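Local coordinates for protein Sso-CP2 metallo-carboxypetidase (Sulfolobus solfataricus, PDB 4MMO) that probably acts as a zinc-dependent peptidase of the M20 family, a carboxypeptidase that removes residues from the C-terminal ends of peptides, at residues D418-Y421 with K422-H426; E361-K364 with K365-T369; R112-A115 with I116-L120; K32-V35 with E36-G40. All blocks are in the same frame, centred on the assembly; numbering follows the deposited sequence.

Interaction 1 (D418-Y421 with K422-H426); sequences DDYY and KAIKH
I424 lays its end methyl over the ring of Y420, one helical turn back. Its CD1 stands 4.1 Å from the centroid of the Y420 ring, 21° off the normal, a CH-pi contact shifted toward the rim near CZ. The branch gets there because CG1 is anti to its own carbonyl carbon (chi1 -65°), which turns it back along the helix past the carbonyl of Y420. The same methyl lies 4.3 Å from CD1 of Y421, so one CD1 serves two tyrosines, meeting the second ring only obliquely. Y421 adds its carbonyl to the helix ladder: O accepts K425 N at 3.1 Å. Three residues before K425, K422 donates its N to D418 O at 3.0 Å, and its CG lies 3.5 Å from that same oxygen before the extended chain runs off the turn. Its NZ stays 4.8 Å from D419 OD1, too far for a salt bridge, while D419 OD2 bonds to the hydroxyl of Y405. The turn is wedged between helices: Y420 and I424 lean on helices 3-12 and 102-121, with the Y420 hydroxyl bonded to E4 O and that of Y421 to D2, whereas K422 and K425 rest on helix 354-367.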
loop_
_atom_site.group_PDB
_atom_site.type_symbol
_atom_site.label_atom_id
_atom_site.label_comp_id
_atom_site.label_asym_id
_atom_site.label_seq_id
_atom_site.Cartn_x
_atom_site.Cartn_y
_atom_site.Cartn_z
ATOM N N ASP A 418 33.086 -5.137 24.717
ATOM C CA ASP A 418 33.643 -4.159 25.649
ATOM C C ASP A 418 32.572 -3.182 26.136
ATOM O O ASP A 418 32.628 -2.705 27.271
ATOM C CB ASP A 418 34.798 -3.387 25.000
ATOM C CG ASP A 418 36.026 -4.254 24.759
ATOM O OD1 ASP A 418 36.129 -5.341 25.367
ATOM O OD2 ASP A 418 36.895 -3.839 23.962
ATOM N N ASP A 419 31.595 -2.888 25.282
ATOM C CA ASP A 419 30.501 -2.004 25.669
ATOM C C ASP A 419 29.569 -2.700 26.654
ATOM O O ASP A 419 28.934 -2.049 27.483
ATOM C CB ASP A 419 29.721 -1.524 24.443
ATOM C CG ASP A 419 30.512 -0.550 23.595
ATOM O OD1 ASP A 419 31.566 -0.070 24.062
ATOM O OD2 ASP A 419 30.079 -0.255 22.464
ATOM N N TYR A 420 29.492 -4.025 26.563
ATOM C CA TYR A 420 28.680 -4.799 27.492
ATOM C C TYR A 420 29.282 -4.718 28.888
ATOM O O TYR A 420 28.568 -4.566 29.877
ATOM C CB TYR A 420 28.585 -6.261 27.044
ATOM C CG TYR A 420 27.921 -7.172 28.050
ATOM C CD1 TYR A 420 26.642 -6.901 28.523
ATOM C CD2 TYR A 420 28.567 -8.307 28.522
ATOM C CE1 TYR A 420 26.028 -7.734 29.445
ATOM C CE2 TYR A 420 27.959 -9.146 29.441
ATOM C CZ TYR A 420 26.689 -8.857 29.896
ATOM O OH TYR A 420 26.080 -9.688 30.809
ATOM N N TYR A 421 30.606 -4.813 28.956
ATOM C CA TYR A 421 31.309 -4.746 30.233
ATOM C C TYR A 421 31.270 -3.342 30.827
ATOM O O TYR A 421 31.172 -3.187 32.043
ATOM C CB TYR A 421 32.755 -5.226 30.080
ATOM C CG TYR A 421 32.863 -6.717 29.858
ATOM C CD1 TYR A 421 32.360 -7.613 30.791
ATOM C CD2 TYR A 421 33.467 -7.229 28.720
ATOM C CE1 TYR A 421 32.450 -8.974 30.597
ATOM C CE2 TYR A 421 33.563 -8.593 28.516
ATOM C CZ TYR A 421 33.052 -9.460 29.457
ATOM O OH TYR A 421 33.145 -10.819 29.263
ATOM N N LYS A 422 31.332 -2.318 29.981
ATOM C CA LYS A 422 31.223 -0.946 30.475
ATOM C C LYS A 422 29.821 -0.685 31.012
ATOM O O LYS A 422 29.645 0.110 31.934
ATOM C CB LYS A 422 31.546 0.079 29.385
ATOM C CG LYS A 422 33.024 0.231 29.069
ATOM C CD LYS A 422 33.277 1.553 28.366
ATOM C CE LYS A 422 34.624 1.588 27.669
ATOM N NZ LYS A 422 34.640 2.611 26.585
ATOM N N ALA A 423 28.826 -1.355 30.435
ATOM C CA ALA A 423 27.443 -1.150 30.845
ATOM C C ALA A 423 27.218 -1.697 32.249
ATOM O O ALA A 423 26.580 -1.047 33.081
ATOM C CB ALA A 423 26.483 -1.800 29.850
ATOM N N ILE A 424 27.737 -2.896 32.504
ATOM C CA ILE A 424 27.712 -3.473 33.845
ATOM C C ILE A 424 28.362 -2.487 34.813
ATOM O O ILE A 424 27.846 -2.213 35.896
ATOM C CB ILE A 424 28.484 -4.815 33.897
ATOM C CG1 ILE A 424 27.785 -5.865 33.029
ATOM C CG2 ILE A 424 28.601 -5.326 35.336
ATOM C CD1 ILE A 424 28.605 -7.120 32.783
ATOM N N LYS A 425 29.495 -1.950 34.383
ATOM C CA LYS A 425 30.301 -1.036 35.176
ATOM C C LYS A 425 29.544 0.263 35.460
ATOM O O LYS A 425 29.520 0.741 36.596
ATOM C CB LYS A 425 31.587 -0.767 34.405
ATOM C CG LYS A 425 32.678 -0.045 35.139
ATOM C CD LYS A 425 33.919 -0.090 34.268
ATOM C CE LYS A 425 35.043 0.778 34.781
ATOM N NZ LYS A 425 36.183 0.735 33.822
ATOM N N HIS A 426 28.922 0.820 34.425
ATOM C CA HIS A 426 28.085 2.008 34.558
ATOM C C HIS A 426 26.972 1.785 35.575
ATOM O O HIS A 426 26.661 2.672 36.371
ATOM C CB HIS A 426 27.489 2.384 33.200
ATOM C CG HIS A 426 26.731 3.673 33.200
ATOM N ND1 HIS A 426 26.057 4.139 32.087
ATOM C CD2 HIS A 426 26.540 4.607 34.164
ATOM C CE1 HIS A 426 25.484 5.292 32.369
ATOM N NE2 HIS A 426 25.760 5.599 33.627
#

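Interaction 2 (E361-K364 with K365-T369); sequences ESAK and KVYGT
Y367 turns the edge of its ring to the carbonyl of A363: CD2 is 3.3 Å from A363 O, which lies in the ring plane. The same oxygen accepts Y367 N at 2.9 Å with a fairly straight bond (161°), so backbone and ring approach one acceptor together. CG of Y367 is anti to its carbonyl carbon (chi1 -67°), and this brings the ring back beside that oxygen. V366 makes the neighbouring bond, its N 3.0 Å from S362 O and its CG2 3.4 Å from that atom, while its other methyl, CG1, sits 3.9 Å above the plane of the Y367 ring, off toward the rim. At the end of the helix G368 N bonds to K364 O at 2.9 Å, a bent bond (133°) whose donor stands well above the carbonyl plane. Positive phi at G368, easily adopted without a side chain, then folds the chain back until T369 O is 3.8 Å from CG of K364. Further out, S362 OG bonds to the carbonyls of A358 and M359, and Y367 is backed by P173 and by K422 of helix 417-433. K364 ends in a salt bridge to E370. The carbonyls of A363 and K364, near the helix end, are thus taken up by backbone amides, and the charge of K364 is probably balanced by E370.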
loop_
_atom_site.group_PDB
_atom_site.type_symbol
_atom_site.label_atom_id
_atom_site.label_comp_id
_atom_site.label_asym_id
_atom_site.label_seq_id
_atom_site.Cartn_x
_atom_site.Cartn_y
_atom_site.Cartn_z
ATOM N N GLU A 361 26.824 11.347 36.565
ATOM C CA GLU A 361 28.140 11.283 37.189
ATOM C C GLU A 361 28.783 9.912 36.972
ATOM O O GLU A 361 29.974 9.816 36.667
ATOM C CB GLU A 361 28.039 11.619 38.682
ATOM C CG GLU A 361 29.380 11.642 39.421
ATOM C CD GLU A 361 29.242 11.938 40.911
ATOM O OE1 GLU A 361 30.016 11.360 41.704
ATOM O OE2 GLU A 361 28.364 12.742 41.295
ATOM N N SER A 362 27.993 8.852 37.113
ATOM C CA SER A 362 28.498 7.499 36.889
ATOM C C SER A 362 28.933 7.302 35.440
ATOM O O SER A 362 29.962 6.680 35.172
ATOM C CB SER A 362 27.442 6.454 37.263
ATOM O OG SER A 362 26.232 6.670 36.562
ATOM N N ALA A 363 28.152 7.835 34.506
ATOM C CA ALA A 363 28.469 7.686 33.087
ATOM C C ALA A 363 29.802 8.359 32.792
ATOM O O ALA A 363 30.636 7.844 32.050
ATOM C CB ALA A 363 27.367 8.297 32.236
ATOM N N LYS A 364 29.986 9.520 33.402
ATOM C CA LYS A 364 31.180 10.327 33.226
ATOM C C LYS A 364 32.418 9.589 33.733
ATOM O O LYS A 364 33.452 9.552 33.068
ATOM C CB LYS A 364 30.981 11.633 33.981
ATOM C CG LYS A 364 31.922 12.741 33.607
ATOM C CD LYS A 364 31.475 14.027 34.279
ATOM C CE LYS A 364 32.381 15.187 33.933
ATOM N NZ LYS A 364 32.358 15.475 32.476
ATOM N N LYS A 365 32.295 8.975 34.904
ATOM C CA LYS A 365 33.386 8.203 35.485
ATOM C C LYS A 365 33.759 6.973 34.649
ATOM O O LYS A 365 34.940 6.695 34.432
ATOM C CB LYS A 365 33.006 7.773 36.903
ATOM C CG LYS A 365 34.114 7.061 37.657
ATOM C CD LYS A 365 33.691 6.744 39.083
ATOM C CE LYS A 365 34.850 6.204 39.905
ATOM N NZ LYS A 365 35.479 5.011 39.273
ATOM N N VAL A 366 32.756 6.239 34.182
ATOM C CA VAL A 366 32.994 4.972 33.494
ATOM C C VAL A 366 33.499 5.164 32.068
ATOM O O VAL A 366 34.413 4.464 31.633
ATOM C CB VAL A 366 31.716 4.101 33.496
ATOM C CG1 VAL A 366 31.834 2.922 32.537
ATOM C CG2 VAL A 366 31.439 3.606 34.901
ATOM N N TYR A 367 32.907 6.111 31.346
ATOM C CA TYR A 367 33.213 6.296 29.929
ATOM C C TYR A 367 34.255 7.383 29.696
ATOM O O TYR A 367 34.890 7.423 28.644
ATOM C CB TYR A 367 31.934 6.601 29.143
ATOM C CG TYR A 367 30.976 5.433 29.109
ATOM C CD1 TYR A 367 31.141 4.406 28.188
ATOM C CD2 TYR A 367 29.919 5.346 30.007
ATOM C CE1 TYR A 367 30.273 3.328 28.155
ATOM C CE2 TYR A 367 29.047 4.272 29.982
ATOM C CZ TYR A 367 29.229 3.266 29.054
ATOM O OH TYR A 367 28.364 2.195 29.022
ATOM N N GLY A 368 34.426 8.262 30.677
ATOM C CA GLY A 368 35.475 9.264 30.624
ATOM C C GLY A 368 35.226 10.368 29.615
ATOM O O GLY A 368 36.154 11.070 29.217
ATOM N N THR A 369 33.974 10.518 29.193
ATOM C CA THR A 369 33.586 11.622 28.322
ATOM C C THR A 369 32.336 12.297 28.874
ATOM O O THR A 369 31.796 11.873 29.893
ATOM C CB THR A 369 33.337 11.154 26.877
ATOM O OG1 THR A 369 32.989 12.281 26.063
ATOM C CG2 THR A 369 32.218 10.118 26.823
#

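Interaction 3 (R112-A115 with I116-L120); sequences RLFA and IKHLL
H118 spreads one face of its imidazole over the carbonyl oxygen of F114. That oxygen lies 3.0 Å above the ring plane, off toward the rim, and is nearest CD2, also at 3.0 Å; NE2 makes no hydrogen bond to it, the angle being poor. The ring comes to lie there because CG is anti to the carbonyl carbon (chi1 -67°) and so folds back over the preceding turn. Hydrogen bonds proper run down the backbone: F114 O accepts H118 N at 3.0 Å, and L119 N reaches A115 O at 3.1 Å almost straight (169°). All this is the later part of helix 102-121, which in the alpha/beta catalytic domain of the M20 peptidase packs against strand 128-134; the zinc ligand D104 stands near its beginning. R112 NH1 bonds to the carbonyl of M162, the residue before the zinc ligand E163, and its side chain is about 6 Å from that of E163. Van der Waals contacts come next. F114 and K117 lie side by side, pointing the same way, with CD1 of the ring 4.0 Å from CD of the lysine, and I116 tucks CG1 3.3 Å from R112 O. The charged ends find partners beyond the turn: K117 NZ makes a salt bridge to D121, and H118 bonds through ND1 to E428 and through NE2 to E4, which is consistent with a protonated ring. With a leucine in place of H118, both carboxylates would probably be left without this mate, and helix 102-121 without this polar link to helices 3-12 and 417-433.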
loop_
_atom_site.group_PDB
_atom_site.type_symbol
_atom_site.label_atom_id
_atom_site.label_comp_id
_atom_site.label_asym_id
_atom_site.label_seq_id
_atom_site.Cartn_x
_atom_site.Cartn_y
_atom_site.Cartn_z
ATOM N N ARG A 112 22.735 -4.930 33.737
ATOM C CA ARG A 112 22.186 -4.418 34.985
ATOM C C ARG A 112 22.072 -5.517 36.036
ATOM O O ARG A 112 22.359 -5.289 37.212
ATOM C CB ARG A 112 20.815 -3.788 34.749
ATOM C CG ARG A 112 20.851 -2.527 33.909
ATOM C CD ARG A 112 19.456 -1.984 33.679
ATOM N NE ARG A 112 19.479 -0.706 32.973
ATOM C CZ ARG A 112 18.393 -0.028 32.617
ATOM N NH1 ARG A 112 17.187 -0.503 32.895
ATOM N NH2 ARG A 112 18.514 1.126 31.976
ATOM N N LEU A 113 21.658 -6.705 35.606
ATOM C CA LEU A 113 21.510 -7.848 36.508
ATOM C C LEU A 113 22.841 -8.248 37.130
ATOM O O LEU A 113 22.914 -8.547 38.321
ATOM C CB LEU A 113 20.932 -9.055 35.763
ATOM C CG LEU A 113 19.445 -9.367 35.929
ATOM C CD1 LEU A 113 19.085 -10.586 35.089
ATOM C CD2 LEU A 113 19.079 -9.611 37.383
ATOM N N PHE A 114 23.890 -8.268 36.317
ATOM C CA PHE A 114 25.199 -8.668 36.798
ATOM C C PHE A 114 25.830 -7.581 37.676
ATOM O O PHE A 114 26.605 -7.891 38.578
ATOM C CB PHE A 114 26.109 -9.056 35.632
ATOM C CG PHE A 114 25.942 -10.488 35.198
ATOM C CD1 PHE A 114 26.491 -11.515 35.948
ATOM C CD2 PHE A 114 25.217 -10.808 34.059
ATOM C CE1 PHE A 114 26.332 -12.833 35.566
ATOM C CE2 PHE A 114 25.056 -12.125 33.672
ATOM C CZ PHE A 114 25.614 -13.139 34.427
ATOM N N ALA A 115 25.482 -6.321 37.431
ATOM C CA ALA A 115 25.922 -5.236 38.305
ATOM C C ALA A 115 25.339 -5.434 39.700
ATOM O O ALA A 115 26.053 -5.352 40.697
ATOM C CB ALA A 115 25.505 -3.885 37.746
ATOM N N ILE A 116 24.040 -5.711 39.762
ATOM C CA ILE A 116 23.364 -5.917 41.036
ATOM C C ILE A 116 23.993 -7.093 41.770
ATOM O O ILE A 116 24.206 -7.037 42.982
ATOM C CB ILE A 116 21.857 -6.162 40.840
ATOM C CG1 ILE A 116 21.196 -4.914 40.254
ATOM C CG2 ILE A 116 21.181 -6.526 42.165
ATOM C CD1 ILE A 116 19.772 -5.139 39.758
ATOM N N LYS A 117 24.291 -8.150 41.023
ATOM C CA LYS A 117 24.913 -9.342 41.580
ATOM C C LYS A 117 26.253 -9.012 42.221
ATOM O O LYS A 117 26.556 -9.469 43.323
ATOM C CB LYS A 117 25.133 -10.380 40.483
ATOM C CG LYS A 117 25.755 -11.676 40.970
ATOM C CD LYS A 117 26.140 -12.575 39.807
ATOM C CE LYS A 117 26.299 -14.015 40.257
ATOM N NZ LYS A 117 27.197 -14.149 41.435
ATOM N N HIS A 118 27.061 -8.234 41.512
ATOM C CA HIS A 118 28.386 -7.882 41.994
ATOM C C HIS A 118 28.289 -7.131 43.318
ATOM O O HIS A 118 28.982 -7.463 44.279
ATOM C CB HIS A 118 29.129 -7.053 40.947
ATOM C CG HIS A 118 29.458 -7.819 39.704
ATOM N ND1 HIS A 118 30.060 -7.239 38.606
ATOM C CD2 HIS A 118 29.269 -9.119 39.383
ATOM C CE1 HIS A 118 30.225 -8.149 37.665
ATOM N NE2 HIS A 118 29.753 -9.301 38.109
ATOM N N LEU A 119 27.407 -6.139 43.375
ATOM C CA LEU A 119 27.232 -5.360 44.593
ATOM C C LEU A 119 26.723 -6.230 45.740
ATOM O O LEU A 119 27.167 -6.080 46.874
ATOM C CB LEU A 119 26.284 -4.184 44.351
ATOM C CG LEU A 119 26.773 -3.120 43.361
ATOM C CD1 LEU A 119 25.786 -1.964 43.295
ATOM C CD2 LEU A 119 28.158 -2.603 43.725
ATOM N N LEU A 120 25.798 -7.140 45.444
ATOM C CA LEU A 120 25.297 -8.071 46.453
ATOM C C LEU A 120 26.419 -8.962 46.980
ATOM O O LEU A 120 26.518 -9.208 48.182
ATOM C CB LEU A 120 24.184 -8.950 45.875
ATOM C CG LEU A 120 22.775 -8.361 45.784
ATOM C CD1 LEU A 120 21.849 -9.324 45.055
ATOM C CD2 LEU A 120 22.226 -8.047 47.164
#

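Interaction 4 (K32-V35 with E36-G40); sequences KETV and EKLLG
E36 lies back across the carbonyl of K32, and its chain can be followed outward. CB rests 3.6 Å from E33 O. CG, anti to the carbonyl carbon (chi1 -64°) and therefore directed back along the helix, comes 3.4 Å from K32 O, the oxygen that also accepts E36 N. From there the chain runs extended, and the carboxylate comes over the lysine's aliphatic end, with OE2 4.0 Å from K32 CE. The charges stop short of a salt bridge, K32 NZ being 4.5 Å from OE2, and it is the backbone N of A43 that OE2 grips. Cut back to an alanine, the site would probably leave the A43 amide without this acceptor and the K32 ammonium without its nearby opposite charge. On another side of the helix T34 and L38 lie alongside each other, CG2 of T34 3.6 Å from CD1 of L38, while T34 OG1 turns to Y30 O. V35 and L39, also four residues apart, meet more loosely, CG1 to CD1 at 4.2 Å, and face helix 102-121 and strand 53-58. The last turn closes with G40 N on E36 O at 2.9 Å, after which G40 takes positive phi (72°). This is the familiar ending of an amphipathic helix packed on a sheet: a glycine in left-handed conformation breaks helix 24-39 and lets the chain enter the edge strand 43-46.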
loop_
_atom_site.group_PDB
_atom_site.type_symbol
_atom_site.label_atom_id
_atom_site.label_comp_id
_atom_site.label_asym_id
_atom_site.label_seq_id
_atom_site.Cartn_x
_atom_site.Cartn_y
_atom_site.Cartn_z
ATOM N N LYS A 32 13.177 -15.596 34.577
ATOM C CA LYS A 32 12.788 -15.779 35.972
ATOM C C LYS A 32 13.823 -16.629 36.706
ATOM O O LYS A 32 14.296 -16.257 37.779
ATOM C CB LYS A 32 11.414 -16.441 36.074
ATOM C CG LYS A 32 11.010 -16.816 37.501
ATOM C CD LYS A 32 9.850 -17.794 37.535
ATOM C CE LYS A 32 9.925 -18.693 38.766
ATOM N NZ LYS A 32 8.604 -18.879 39.425
ATOM N N GLU A 33 14.163 -17.773 36.120
ATOM C CA GLU A 33 15.096 -18.708 36.740
ATOM C C GLU A 33 16.473 -18.085 36.894
ATOM O O GLU A 33 17.134 -18.254 37.915
ATOM C CB GLU A 33 15.198 -19.985 35.902
ATOM C CG GLU A 33 13.944 -20.848 35.939
ATOM C CD GLU A 33 13.918 -21.892 34.836
ATOM O OE1 GLU A 33 14.987 -22.186 34.260
ATOM O OE2 GLU A 33 12.822 -22.416 34.542
ATOM N N THR A 34 16.896 -17.362 35.865
ATOM C CA THR A 34 18.199 -16.725 35.854
ATOM C C THR A 34 18.299 -15.650 36.939
ATOM O O THR A 34 19.331 -15.515 37.593
ATOM C CB THR A 34 18.476 -16.104 34.481
ATOM O OG1 THR A 34 18.374 -17.120 33.473
ATOM C CG2 THR A 34 19.861 -15.480 34.433
ATOM N N VAL A 35 17.227 -14.887 37.128
ATOM C CA VAL A 35 17.205 -13.854 38.159
ATOM C C VAL A 35 17.413 -14.486 39.530
ATOM O O VAL A 35 18.218 -14.004 40.326
ATOM C CB VAL A 35 15.880 -13.051 38.134
ATOM C CG1 VAL A 35 15.713 -12.207 39.397
ATOM C CG2 VAL A 35 15.827 -12.158 36.906
ATOM N N GLU A 36 16.689 -15.569 39.795
ATOM C CA GLU A 36 16.794 -16.275 41.066
ATOM C C GLU A 36 18.197 -16.833 41.267
ATOM O O GLU A 36 18.753 -16.759 42.360
ATOM C CB GLU A 36 15.771 -17.410 41.128
ATOM C CG GLU A 36 14.331 -16.931 41.094
ATOM C CD GLU A 36 13.330 -18.063 41.173
ATOM O OE1 GLU A 36 13.587 -19.129 40.577
ATOM O OE2 GLU A 36 12.285 -17.885 41.832
ATOM N N LYS A 37 18.764 -17.392 40.204
ATOM C CA LYS A 37 20.105 -17.957 40.255
ATOM C C LYS A 37 21.132 -16.889 40.610
ATOM O O LYS A 37 21.937 -17.066 41.526
ATOM C CB LYS A 37 20.459 -18.585 38.905
ATOM C CG LYS A 37 21.864 -19.169 38.814
ATOM C CD LYS A 37 22.268 -19.375 37.364
ATOM C CE LYS A 37 23.708 -19.842 37.244
ATOM N NZ LYS A 37 23.889 -21.236 37.728
ATOM N N LEU A 38 21.099 -15.780 39.879
ATOM C CA LEU A 38 22.129 -14.753 39.993
ATOM C C LEU A 38 22.029 -13.933 41.278
ATOM O O LEU A 38 23.047 -13.638 41.897
ATOM C CB LEU A 38 22.084 -13.823 38.778
ATOM C CG LEU A 38 22.405 -14.470 37.427
ATOM C CD1 LEU A 38 22.201 -13.475 36.296
ATOM C CD2 LEU A 38 23.823 -15.014 37.402
ATOM N N LEU A 39 20.812 -13.572 41.677
ATOM C CA LEU A 39 20.617 -12.670 42.812
ATOM C C LEU A 39 20.233 -13.395 44.100
ATOM O O LEU A 39 20.342 -12.832 45.187
ATOM C CB LEU A 39 19.552 -11.624 42.478
ATOM C CG LEU A 39 19.740 -10.872 41.158
ATOM C CD1 LEU A 39 18.729 -9.742 41.056
ATOM C CD2 LEU A 39 21.163 -10.343 40.994
ATOM N N GLY A 40 19.776 -14.638 43.981
ATOM C CA GLY A 40 19.428 -15.429 45.148
ATOM C C GLY A 40 18.157 -14.974 45.846
ATOM O O GLY A 40 17.968 -15.234 47.034
#

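Along the chain the order is interaction 4, 3, 2, 1, each a single turn or two of its own helix: 24-39, 102-121, 354-367 and 417-433. In space they form a row, 4-3-1-2, with neighbouring centres 11 to 12 Å apart and the ends, interactions 4 and 2, about 29 Å apart. Each neighbouring pair touches: L38 and L39 pack on F114 and K117, A115 and F114 on I424 and Y420, and K422 and H426 on Y367 and S362. Order in space differs from order in sequence: the last helix, 417-433, sits between 102-121 and 354-367. The row thus joins N- and C-terminal parts of the chain; only interaction 3, through R112, comes near the zinc site, about 10 Å from the ion to the side chain.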